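Local coordinates for FimU protein (Pseudomonas aeruginosa, PDB 4IPV) that is probably a minor pilin of the type IV pilus system, a membrane-anchored relative of the type II secretion pseudopilin GspH, at residues N9-A14 and F102-N107; A20-A25 and I36-L41; Q32-S37 and I52-S57; W46-S51 and T74-E79. All blocks are in the same frame, centred on the assembly; numbering follows the deposited sequence. Where two conformers were deposited one is given.

Contact 1 (N9-A14 and F102-N107)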
loop_
_atom_site.group_PDB
_atom_site.type_symbol
_atom_site.label_atom_id
_atom_site.label_comp_id
_atom_site.label_asym_id
_atom_site.label_seq_id
_atom_site.Cartn_x
_atom_site.Cartn_y
_atom_site.Cartn_z
ATOM N N ASN A 9 8.227 -8.180 -15.576
ATOM C CA ASN A 9 8.968 -7.015 -15.104
ATOM C C ASN A 9 8.029 -5.926 -14.610
ATOM O O ASN A 9 8.296 -5.276 -13.602
ATOM C CB ASN A 9 9.883 -6.472 -16.200
ATOM N N GLU A 10 6.915 -5.744 -15.311
ATOM C CA GLU A 10 5.958 -4.701 -14.965
ATOM C C GLU A 10 5.341 -4.942 -13.594
ATOM O O GLU A 10 5.222 -4.021 -12.787
ATOM C CB GLU A 10 4.855 -4.611 -16.020
ATOM N N LEU A 11 4.944 -6.181 -13.325
ATOM C CA LEU A 11 4.358 -6.496 -12.030
ATOM C C LEU A 11 5.396 -6.405 -10.901
ATOM O O LEU A 11 5.092 -5.926 -9.812
ATOM C CB LEU A 11 3.637 -7.849 -12.056
ATOM C CG LEU A 11 2.549 -7.967 -10.982
ATOM C CD1 LEU A 11 1.380 -8.811 -11.436
ATOM C CD2 LEU A 11 3.145 -8.556 -9.725
ATOM N N GLN A 12 6.625 -6.839 -11.165
ATOM C CA GLN A 12 7.699 -6.706 -10.188
ATOM C C GLN A 12 7.900 -5.241 -9.815
ATOM O O GLN A 12 7.973 -4.894 -8.630
ATOM C CB GLN A 12 8.995 -7.282 -10.753
ATOM C CG GLN A 12 10.158 -7.179 -9.792
ATOM C CD GLN A 12 10.020 -8.117 -8.610
ATOM O OE1 GLN A 12 9.564 -9.250 -8.759
ATOM N NE2 GLN A 12 10.421 -7.657 -7.435
ATOM N N SER A 13 7.997 -4.383 -10.830
ATOM C CA SER A 13 8.178 -2.952 -10.610
ATOM C C SER A 13 7.016 -2.340 -9.834
ATOM O O SER A 13 7.223 -1.529 -8.942
ATOM C CB SER A 13 8.372 -2.211 -11.936
ATOM O OG SER A 13 9.594 -2.584 -12.544
ATOM N N ALA A 14 5.794 -2.733 -10.174
ATOM C CA ALA A 14 4.617 -2.220 -9.489
ATOM C C ALA A 14 4.642 -2.595 -8.008
ATOM O O ALA A 14 4.423 -1.748 -7.129
ATOM C CB ALA A 14 3.361 -2.768 -10.155
ATOM N N PHE A 102 -2.083 -7.011 0.692
ATOM C CA PHE A 102 -2.303 -6.490 -0.655
ATOM C C PHE A 102 -2.022 -7.556 -1.701
ATOM O O PHE A 102 -1.014 -8.259 -1.625
ATOM C CB PHE A 102 -1.384 -5.309 -0.941
ATOM C CG PHE A 102 -1.734 -4.070 -0.180
ATOM C CD1 PHE A 102 -1.187 -3.827 1.070
ATOM C CD2 PHE A 102 -2.618 -3.142 -0.712
ATOM C CE1 PHE A 102 -1.510 -2.668 1.776
ATOM C CE2 PHE A 102 -2.949 -1.997 -0.017
ATOM C CZ PHE A 102 -2.396 -1.752 1.226
ATOM N N ALA A 103 -2.913 -7.667 -2.681
ATOM C CA ALA A 103 -2.680 -8.523 -3.827
ATOM C C ALA A 103 -2.419 -7.647 -5.031
ATOM O O ALA A 103 -3.248 -6.801 -5.372
ATOM C CB ALA A 103 -3.899 -9.394 -4.082
ATOM N N ILE A 104 -1.271 -7.855 -5.668
ATOM C CA ILE A 104 -0.924 -7.152 -6.890
ATOM C C ILE A 104 -1.120 -8.154 -8.016
ATOM O O ILE A 104 -0.438 -9.179 -8.071
ATOM C CB ILE A 104 0.524 -6.627 -6.873
ATOM C CG1 ILE A 104 0.727 -5.700 -5.668
ATOM C CG2 ILE A 104 0.812 -5.862 -8.154
ATOM C CD1 ILE A 104 1.377 -6.363 -4.470
ATOM N N CYS A 105 -2.100 -7.881 -8.874
ATOM C CA CYS A 105 -2.493 -8.818 -9.920
ATOM C C CYS A 105 -2.467 -8.205 -11.305
ATOM O O CYS A 105 -2.655 -7.000 -11.462
ATOM C CB CYS A 105 -3.913 -9.328 -9.686
ATOM S SG CYS A 105 -4.151 -10.407 -8.269
ATOM N N GLN A 106 -2.267 -9.053 -12.303
ATOM C CA GLN A 106 -2.417 -8.670 -13.697
ATOM C C GLN A 106 -3.713 -9.257 -14.258
ATOM O O GLN A 106 -4.007 -10.436 -14.053
ATOM C CB GLN A 106 -1.239 -9.203 -14.509
ATOM C CG GLN A 106 -1.282 -8.845 -15.987
ATOM C CD GLN A 106 -0.972 -7.388 -16.236
ATOM O OE1 GLN A 106 -1.854 -6.535 -16.171
ATOM N NE2 GLN A 106 0.291 -7.092 -16.521
ATOM N N ASN A 107 -4.492 -8.426 -14.937
ATOM C CA ASN A 107 -5.706 -8.869 -15.625
ATOM C C ASN A 107 -6.735 -9.535 -14.718
ATOM O O ASN A 107 -7.484 -10.399 -15.167
ATOM C CB ASN A 107 -5.368 -9.815 -16.785
ATOM C CG ASN A 107 -4.550 -9.146 -17.867
ATOM O OD1 ASN A 107 -4.864 -8.043 -18.307
ATOM N ND2 ASN A 107 -3.494 -9.819 -18.308
#
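Leu11 and Gln106 mark the closest backbone approach, with CA atoms 7.3 Å apart, where helix 10-14 runs nearly antiparallel to strand 102-106 at 155° between their directions and 9.1 Å between the axes. Leu11 carries most of the contact. Its CG stands opposite the backbone N (chi1 -156°), which sends both methyls down onto the strand. CD2 packs on Ile104 CG2 at 3.9 Å, the two side chains meeting at a slant. CD1 lies over the backbone, 3.8 Å from Ile104 O and about as far from the peptide nitrogen of Gln106, and also meets the first carbon of the Gln106 side chain, CD1 to CB 4.1 Å. Leu11 thus sits on one face of the strand, between Ile104 and Gln106, whose side chains both start out toward the helix, while Cys105, between them, turns its sulfur to the other face. One helical turn on, Ala14 CB approaches the same methyl of Ile104, CG2, at 4.5 Å, a looser touch. The contact itself is apolar; in the sheet Ile104 bonds through its backbone with Arg114 and Cys105 with Thr76. On the far face Cys105 forms a disulfide with Cys136, tying this strand to the C-terminal end of the chain. Around the contact, Leu75 of strand 75-79 packs on Leu11 and Ala14, Arg114 of strand 109-118 touches Leu11, and Leu116 lies against Ile104, placing the start of helix 10-32 along one face of the four-stranded sheet.

Contact 2 (A20-A25 and I36-L41)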
loop_
_atom_site.group_PDB
_atom_site.type_symbol
_atom_site.label_atom_id
_atom_site.label_comp_id
_atom_site.label_asym_id
_atom_site.label_seq_id
_atom_site.Cartn_x
_atom_site.Cartn_y
_atom_site.Cartn_z
ATOM N N ALA A 20 7.738 0.593 -1.723
ATOM C CA ALA A 20 8.509 1.784 -1.362
ATOM C C ALA A 20 7.620 2.881 -0.791
ATOM O O ALA A 20 8.011 3.563 0.154
ATOM C CB ALA A 20 9.304 2.312 -2.563
ATOM N N MET A 21 6.429 3.050 -1.349
ATOM C CA MET A 21 5.496 4.053 -0.850
ATOM C C MET A 21 5.022 3.726 0.561
ATOM O O MET A 21 4.994 4.601 1.434
ATOM C CB MET A 21 4.308 4.203 -1.808
ATOM C CG MET A 21 4.682 4.857 -3.133
ATOM S SD MET A 21 5.088 6.623 -2.958
ATOM C CE MET A 21 3.445 7.326 -2.705
ATOM N N LEU A 22 4.652 2.473 0.796
ATOM C CA LEU A 22 4.232 2.058 2.136
ATOM C C LEU A 22 5.380 2.244 3.128
ATOM O O LEU A 22 5.173 2.752 4.241
ATOM C CB LEU A 22 3.788 0.596 2.131
ATOM C CG LEU A 22 2.448 0.299 1.459
ATOM C CD1 LEU A 22 2.305 -1.189 1.212
ATOM C CD2 LEU A 22 1.294 0.812 2.315
ATOM N N GLN A 23 6.586 1.824 2.747
ATOM C CA GLN A 23 7.728 1.966 3.642
ATOM C C GLN A 23 8.004 3.426 3.950
ATOM O O GLN A 23 8.389 3.755 5.077
ATOM C CB GLN A 23 8.988 1.315 3.066
ATOM C CG GLN A 23 8.867 -0.177 2.735
ATOM C CD GLN A 23 8.997 -1.098 3.915
ATOM O OE1 GLN A 23 8.891 -2.319 3.766
ATOM N NE2 GLN A 23 9.251 -0.541 5.086
ATOM N N TYR A 24 7.819 4.301 2.963
ATOM C CA TYR A 24 8.096 5.717 3.157
ATOM C C TYR A 24 7.103 6.318 4.139
ATOM O O TYR A 24 7.475 7.103 5.002
ATOM C CB TYR A 24 8.060 6.454 1.816
ATOM C CG TYR A 24 8.301 7.935 1.929
ATOM C CD1 TYR A 24 9.587 8.445 2.058
ATOM C CD2 TYR A 24 7.237 8.833 1.904
ATOM C CE1 TYR A 24 9.805 9.811 2.162
ATOM C CE2 TYR A 24 7.448 10.190 2.010
ATOM C CZ TYR A 24 8.725 10.671 2.135
ATOM O OH TYR A 24 8.931 12.034 2.241
ATOM N N ALA A 25 5.827 5.970 4.006
ATOM C CA ALA A 25 4.835 6.453 4.956
ATOM C C ALA A 25 5.190 6.032 6.385
ATOM O O ALA A 25 5.153 6.855 7.313
ATOM C CB ALA A 25 3.453 5.965 4.568
ATOM N N ILE A 36 1.381 9.463 10.146
ATOM C CA ILE A 36 1.501 9.770 8.730
ATOM C C ILE A 36 0.755 8.696 7.956
ATOM O O ILE A 36 0.901 7.502 8.227
ATOM C CB ILE A 36 2.970 9.847 8.269
ATOM C CG1 ILE A 36 3.703 10.980 8.982
ATOM C CG2 ILE A 36 3.038 10.024 6.747
ATOM C CD1 ILE A 36 3.193 12.378 8.652
ATOM N N SER A 37 -0.077 9.133 7.017
ATOM C CA SER A 37 -0.959 8.230 6.306
ATOM C C SER A 37 -0.583 8.088 4.847
ATOM O O SER A 37 0.190 8.868 4.288
ATOM C CB SER A 37 -2.412 8.714 6.414
ATOM O OG SER A 37 -2.830 8.764 7.769
ATOM N N ILE A 38 -1.149 7.055 4.239
ATOM C CA ILE A 38 -1.028 6.840 2.808
ATOM C C ILE A 38 -2.416 6.479 2.284
ATOM O O ILE A 38 -3.143 5.700 2.906
ATOM C CB ILE A 38 0.047 5.768 2.475
ATOM C CG1 ILE A 38 0.089 5.487 0.971
ATOM C CG2 ILE A 38 -0.166 4.505 3.304
ATOM C CD1 ILE A 38 1.263 4.625 0.547
ATOM N N GLN A 39 -2.815 7.095 1.179
ATOM C CA GLN A 39 -4.180 6.968 0.692
ATOM C C GLN A 39 -4.217 6.629 -0.795
ATOM O O GLN A 39 -3.517 7.264 -1.600
ATOM C CB GLN A 39 -4.935 8.271 0.949
ATOM C CG GLN A 39 -6.403 8.226 0.547
ATOM C CD GLN A 39 -7.111 9.493 0.927
ATOM O OE1 GLN A 39 -6.612 10.592 0.680
ATOM N NE2 GLN A 39 -8.260 9.354 1.570
ATOM N N ALA A 40 -5.032 5.633 -1.146
ATOM C CA ALA A 40 -5.336 5.322 -2.542
ATOM C C ALA A 40 -6.389 6.306 -3.028
ATOM O O ALA A 40 -7.474 6.392 -2.462
ATOM C CB ALA A 40 -5.854 3.904 -2.677
ATOM N N LEU A 41 -6.064 7.057 -4.070
ATOM C CA LEU A 41 -6.933 8.133 -4.522
ATOM C C LEU A 41 -8.127 7.679 -5.365
ATOM O O LEU A 41 -9.109 8.407 -5.478
ATOM C CB LEU A 41 -6.116 9.177 -5.275
ATOM C CG LEU A 41 -4.970 9.778 -4.450
ATOM C CD1 LEU A 41 -4.110 10.664 -5.329
ATOM C CD2 LEU A 41 -5.514 10.560 -3.256
#
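Ile38 projects from strand 36-40 toward helix 20-25, where the long N-terminal helix of this pilin-like fold packs on its first beta strand. Helix and strand run nearly antiparallel, 153° apart, with 8.3 Å between their axes. From the root outward, Ile38 CB lies 4.0 Å from Ala25 CB, a close fit that the small alanine permits. The branch methyl CG2 sits between two helix residues a turn apart, near Ala25 CB and 4.1 Å from Leu22 CD2; the Leu22 and Ile38 side chains meet at about a right angle. The longer branch is extended: CG1 lies opposite the backbone N (chi1 176°) and chi2 is also trans, which carries CD1 toward the N-terminal side of the helix segment. There the methyl lies 3.9 Å from Met21 CB and close to the Met21 carbonyl group. One isoleucine therefore spans Met21, Leu22 and Ala25, three residues on one side of the helix. Ser37, the residue before it in the strand, starts out away from the helix, and its OG bonds to Thr87 OG1. Trp46 and Leu86 pack on both Leu22 and Ile38, and Ile52 lies against Met21, so neighbouring parts of the sheet and a loop close in around the core. At the strand's beginning Ile36 sets its CB 3.8 Å from Ala25 O, a carbon against a helix carbonyl oxygen.

Contact 3 (Q32-S37 and I52-S57)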
loop_
_atom_site.group_PDB
_atom_site.type_symbol
_atom_site.label_atom_id
_atom_site.label_comp_id
_atom_site.label_asym_id
_atom_site.label_seq_id
_atom_site.Cartn_x
_atom_site.Cartn_y
_atom_site.Cartn_z
ATOM N N GLN A 32 9.212 11.476 12.105
ATOM C CA GLN A 32 8.537 12.693 12.544
ATOM C C GLN A 32 7.854 12.525 13.886
ATOM O O GLN A 32 7.367 13.504 14.459
ATOM C CB GLN A 32 7.496 13.134 11.515
ATOM C CG GLN A 32 8.059 13.494 10.156
ATOM C CD GLN A 32 7.025 14.171 9.279
ATOM O OE1 GLN A 32 6.197 14.937 9.767
ATOM N NE2 GLN A 32 7.052 13.883 7.985
ATOM N N ARG A 33 7.783 11.286 14.366
ATOM C CA ARG A 33 7.097 10.968 15.621
ATOM C C ARG A 33 5.646 11.445 15.615
ATOM O O ARG A 33 5.176 12.069 16.570
ATOM C CB ARG A 33 7.852 11.543 16.823
ATOM C CG ARG A 33 9.304 11.086 16.915
ATOM C CD ARG A 33 9.985 11.658 18.148
ATOM N N ARG A 34 4.940 11.144 14.532
ATOM C CA ARG A 34 3.528 11.481 14.437
ATOM C C ARG A 34 2.837 10.624 13.391
ATOM O O ARG A 34 3.485 9.915 12.625
ATOM C CB ARG A 34 3.341 12.966 14.127
ATOM C CG ARG A 34 3.760 13.378 12.723
ATOM C CD ARG A 34 3.256 14.783 12.449
ATOM N NE ARG A 34 3.722 15.317 11.177
ATOM C CZ ARG A 34 3.320 16.477 10.672
ATOM N NH1 ARG A 34 2.442 17.217 11.336
ATOM N NH2 ARG A 34 3.792 16.898 9.505
ATOM N N ALA A 35 1.514 10.704 13.348
ATOM C CA ALA A 35 0.740 9.863 12.446
ATOM C C ALA A 35 0.849 10.329 11.001
ATOM O O ALA A 35 0.436 11.440 10.660
ATOM C CB ALA A 35 -0.710 9.829 12.884
ATOM N N ILE A 36 1.381 9.463 10.146
ATOM C CA ILE A 36 1.501 9.770 8.730
ATOM C C ILE A 36 0.755 8.696 7.956
ATOM O O ILE A 36 0.901 7.502 8.227
ATOM C CB ILE A 36 2.970 9.847 8.269
ATOM C CG1 ILE A 36 3.703 10.980 8.982
ATOM C CG2 ILE A 36 3.038 10.024 6.747
ATOM C CD1 ILE A 36 3.193 12.378 8.652
ATOM N N SER A 37 -0.077 9.133 7.017
ATOM C CA SER A 37 -0.959 8.230 6.306
ATOM C C SER A 37 -0.583 8.088 4.847
ATOM O O SER A 37 0.190 8.868 4.288
ATOM C CB SER A 37 -2.412 8.714 6.414
ATOM O OG SER A 37 -2.830 8.764 7.769
ATOM N N ILE A 52 0.798 10.550 0.290
ATOM C CA ILE A 52 1.312 10.298 1.624
ATOM C C ILE A 52 1.378 11.608 2.379
ATOM O O ILE A 52 1.824 12.617 1.838
ATOM C CB ILE A 52 2.722 9.691 1.559
ATOM C CG1 ILE A 52 2.637 8.306 0.927
ATOM C CG2 ILE A 52 3.352 9.618 2.947
ATOM C CD1 ILE A 52 3.978 7.651 0.751
ATOM N N GLY A 53 0.913 11.602 3.623
ATOM C CA GLY A 53 1.004 12.780 4.463
ATOM C C GLY A 53 -0.017 12.755 5.578
ATOM O O GLY A 53 -0.540 11.709 5.914
ATOM N N VAL A 54 -0.286 13.917 6.168
ATOM C CA VAL A 54 -1.251 13.987 7.250
ATOM C C VAL A 54 -2.675 13.914 6.710
ATOM O O VAL A 54 -3.073 14.719 5.865
ATOM C CB VAL A 54 -1.064 15.262 8.082
ATOM C CG1 VAL A 54 -2.127 15.335 9.166
ATOM C CG2 VAL A 54 0.333 15.286 8.702
ATOM N N LEU A 55 -3.423 12.923 7.192
ATOM C CA LEU A 55 -4.806 12.701 6.789
ATOM C C LEU A 55 -5.764 13.491 7.672
ATOM O O LEU A 55 -5.682 13.412 8.898
ATOM C CB LEU A 55 -5.133 11.210 6.878
ATOM C CG LEU A 55 -6.536 10.751 6.487
ATOM C CD1 LEU A 55 -6.758 10.922 4.995
ATOM C CD2 LEU A 55 -6.726 9.298 6.896
ATOM N N ALA A 56 -6.661 14.250 7.046
ATOM C CA ALA A 56 -7.654 15.023 7.783
ATOM C C ALA A 56 -8.922 15.159 6.953
ATOM O O ALA A 56 -8.853 15.464 5.766
ATOM C CB ALA A 56 -7.098 16.392 8.139
ATOM N N SER A 57 -10.078 14.937 7.580
ATOM C CA SER A 57 -11.365 15.019 6.885
ATOM C C SER A 57 -11.373 14.216 5.588
ATOM O O SER A 57 -11.926 14.656 4.573
ATOM C CB SER A 57 -11.742 16.471 6.605
ATOM O OG SER A 57 -12.183 17.114 7.785
HETATM O O HOH W 1 -2.172 11.069 9.244
#
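Ser37 and Gly53 form an antiparallel hydrogen-bonded pair: Ser37 N donates to Gly53 O at 2.8 Å, and Gly53 N returns the bond to Ser37 O at 2.9 Å. Both bonds are fairly straight, 160° and 159° at the hydrogens. Ser37 O also receives a CA-H...O contact from Ile52 CA at 3.2 Å. Side chains close the pair on its two faces. On the one that also carries Ile38, Ile36 CG2 meets Ile52 CG2 at 3.8 Å, the two side chains crossing at about a right angle. On the other, Ser37 OG lies 3.5 Å from Leu55 CB. Nearer the solvent, Val54 CG2 lies over the centre of the Arg34 guanidinium, 3.7 Å above its plane, and the same methyl touches Ile36 CD1. Further out, Gln32 OE1 accepts from Arg34 NE at 2.9 Å and, weakly, from NH2, which helps to orient the guanidinium with one face against the valine methyl. A water bridges the two segments: it donates to Ala35 O, accepts from Leu55 N and bonds to Ser37 OG, which has a second partner in Thr87. Gly53, with phi 158°, takes a backbone conformation in which a side chain would press on the preceding carbonyl oxygen. Before the strand, Arg33 has positive phi and is the C-prime residue of a Schellman motif ending helix 10-32. The Ser37-Gly53 pair lies toward the end of the antiparallel beta hairpin 36-40/50-56 away from its connecting loop, where the chain enters from the helix.

Contact 4 (W46-S51 and T74-E79)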
loop_
_atom_site.group_PDB
_atom_site.type_symbol
_atom_site.label_atom_id
_atom_site.label_comp_id
_atom_site.label_asym_id
_atom_site.label_seq_id
_atom_site.Cartn_x
_atom_site.Cartn_y
_atom_site.Cartn_z
ATOM N N TRP A 46 -4.621 0.574 -5.026
ATOM C CA TRP A 46 -3.392 1.246 -4.619
ATOM C C TRP A 46 -2.402 1.405 -5.768
ATOM O O TRP A 46 -1.322 1.987 -5.598
ATOM C CB TRP A 46 -2.777 0.546 -3.392
ATOM C CG TRP A 46 -3.639 0.734 -2.156
ATOM C CD1 TRP A 46 -4.959 0.388 -2.007
ATOM C CD2 TRP A 46 -3.238 1.327 -0.918
ATOM N NE1 TRP A 46 -5.393 0.728 -0.747
ATOM C CE2 TRP A 46 -4.354 1.302 -0.059
ATOM C CE3 TRP A 46 -2.031 1.853 -0.443
ATOM C CZ2 TRP A 46 -4.305 1.802 1.243
ATOM C CZ3 TRP A 46 -1.991 2.346 0.853
ATOM C CH2 TRP A 46 -3.118 2.320 1.676
ATOM N N GLY A 47 -2.792 0.924 -6.948
ATOM C CA GLY A 47 -2.018 1.147 -8.155
ATOM C C GLY A 47 -2.549 2.255 -9.049
ATOM O O GLY A 47 -2.037 2.446 -10.143
ATOM N N LYS A 48 -3.572 2.976 -8.593
ATOM C CA LYS A 48 -4.195 4.014 -9.428
ATOM C C LYS A 48 -3.945 5.411 -8.887
ATOM O O LYS A 48 -4.654 6.348 -9.248
ATOM C CB LYS A 48 -5.701 3.760 -9.594
ATOM C CG LYS A 48 -6.044 2.428 -10.253
ATOM C CD LYS A 48 -5.686 2.421 -11.723
ATOM C CE LYS A 48 -6.196 1.166 -12.425
ATOM N NZ LYS A 48 -5.511 -0.069 -11.925
ATOM N N GLY A 49 -2.944 5.549 -8.027
ATOM C CA GLY A 49 -2.571 6.854 -7.499
ATOM C C GLY A 49 -2.537 6.839 -5.987
ATOM O O GLY A 49 -3.461 6.341 -5.338
ATOM N N LEU A 50 -1.476 7.403 -5.416
ATOM C CA LEU A 50 -1.302 7.456 -3.965
ATOM C C LEU A 50 -0.828 8.818 -3.495
ATOM O O LEU A 50 -0.104 9.514 -4.207
ATOM C CB LEU A 50 -0.249 6.443 -3.502
ATOM C CG LEU A 50 -0.530 4.975 -3.813
ATOM C CD1 LEU A 50 0.737 4.131 -3.734
ATOM C CD2 LEU A 50 -1.552 4.454 -2.844
ATOM N N SER A 51 -1.230 9.171 -2.281
ATOM C CA SER A 51 -0.707 10.346 -1.588
ATOM C C SER A 51 -0.267 9.922 -0.207
ATOM O O SER A 51 -0.870 9.041 0.391
ATOM C CB SER A 51 -1.773 11.428 -1.446
ATOM O OG SER A 51 -1.910 12.177 -2.636
ATOM N N THR A 74 -4.102 -2.447 -16.427
ATOM C CA THR A 74 -4.523 -3.821 -16.149
ATOM C C THR A 74 -3.898 -4.432 -14.890
ATOM O O THR A 74 -4.227 -5.559 -14.517
ATOM C CB THR A 74 -4.239 -4.756 -17.334
ATOM O OG1 THR A 74 -2.836 -4.732 -17.628
ATOM C CG2 THR A 74 -5.027 -4.323 -18.562
ATOM N N LEU A 75 -2.984 -3.708 -14.255
ATOM C CA LEU A 75 -2.499 -4.094 -12.938
ATOM C C LEU A 75 -3.421 -3.498 -11.881
ATOM O O LEU A 75 -3.884 -2.359 -12.012
ATOM C CB LEU A 75 -1.072 -3.593 -12.716
ATOM C CG LEU A 75 0.028 -4.274 -13.518
ATOM C CD1 LEU A 75 1.363 -3.572 -13.283
ATOM C CD2 LEU A 75 0.136 -5.733 -13.120
ATOM N N THR A 76 -3.703 -4.274 -10.842
ATOM C CA THR A 76 -4.453 -3.770 -9.697
ATOM C C THR A 76 -3.704 -4.108 -8.419
ATOM O O THR A 76 -3.005 -5.125 -8.358
ATOM C CB THR A 76 -5.875 -4.375 -9.597
ATOM O OG1 THR A 76 -5.808 -5.805 -9.537
ATOM C CG2 THR A 76 -6.730 -3.966 -10.800
ATOM N N ALA A 77 -3.840 -3.262 -7.411
ATOM C CA ALA A 77 -3.291 -3.566 -6.090
ATOM C C ALA A 77 -4.385 -3.290 -5.074
ATOM O O ALA A 77 -4.664 -2.144 -4.743
ATOM C CB ALA A 77 -2.060 -2.721 -5.814
ATOM N N LYS A 78 -5.034 -4.346 -4.611
ATOM C CA LYS A 78 -6.172 -4.196 -3.704
ATOM C C LYS A 78 -5.889 -4.879 -2.383
ATOM O O LYS A 78 -5.193 -5.894 -2.336
ATOM C CB LYS A 78 -7.439 -4.773 -4.344
ATOM C CG LYS A 78 -7.822 -4.088 -5.644
ATOM C CD LYS A 78 -9.033 -4.733 -6.283
ATOM C CE LYS A 78 -9.342 -4.103 -7.631
ATOM N NZ LYS A 78 -10.652 -4.564 -8.170
ATOM N N GLU A 79 -6.426 -4.324 -1.304
ATOM C CA GLU A 79 -6.207 -4.873 0.026
ATOM C C GLU A 79 -7.381 -5.758 0.427
ATOM O O GLU A 79 -8.514 -5.532 0.017
ATOM C CB GLU A 79 -5.994 -3.742 1.040
ATOM C CG GLU A 79 -5.238 -4.160 2.294
ATOM C CD GLU A 79 -6.128 -4.789 3.333
ATOM O OE1 GLU A 79 -7.296 -4.362 3.442
ATOM O OE2 GLU A 79 -5.666 -5.719 4.035
#
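With chi1 at -68°, the Trp46 indole lies beside its own backbone N, which brings CD1 near Ala77 O, obliquely to the ring. Trp46 N donates to that same oxygen, Ala77 O, at 2.7 Å, in the carbonyl plane and at 159° at the hydrogen. The oxygen of Ala77 also lies 3.6 Å from Trp46 CB. Lys48 bends at chi2 and again at chi4 (-66°), which curls its chain back until NZ stands 2.8 Å from Leu75 O; its salt-bridge partner is Asp45 OD2. Ala77 CB packs against the backbone of 46-47, 3.9 Å from Gly47 N, and lies 4.1 Å from Trp46 CB. Thus the loop leading into strand 50-56 is pinned to strand 75-79, an outermost strand of the four-stranded sheet, joining the two sheets of this GspH-like domain. Asp45 OD1 accepts from both Gly47 N and Ala77 N, clamping loop and strand from one carboxylate. The indole reaches inward: NE1 bonds to Val83 O, the ring meets Phe102 edge-to-face, and Leu22 of the helix and Ile38 pack against it.

Contacts 1 and 2 both use helix 10-32, their centres about 17 Å apart, but on different sheets: its start packs on the four-stranded sheet, its middle on strand 36-40 of the five-stranded one. Contact 3 follows directly, sharing Ile36 and Ser37 with contact 2, their centres about 9 Å apart, and pairs that strand with 50-56. Contact 4 bridges the two sheets, about 9 Å from contact 1 and 12 Å from contact 2, centre to centre. Contacts 1 and 3, with centres about 27 Å apart, lie on opposite sides of the chain's centre. In sequence, contact 1 encloses the others. The helix, by packing on both sheets, and contact 4 join them into a single compact domain.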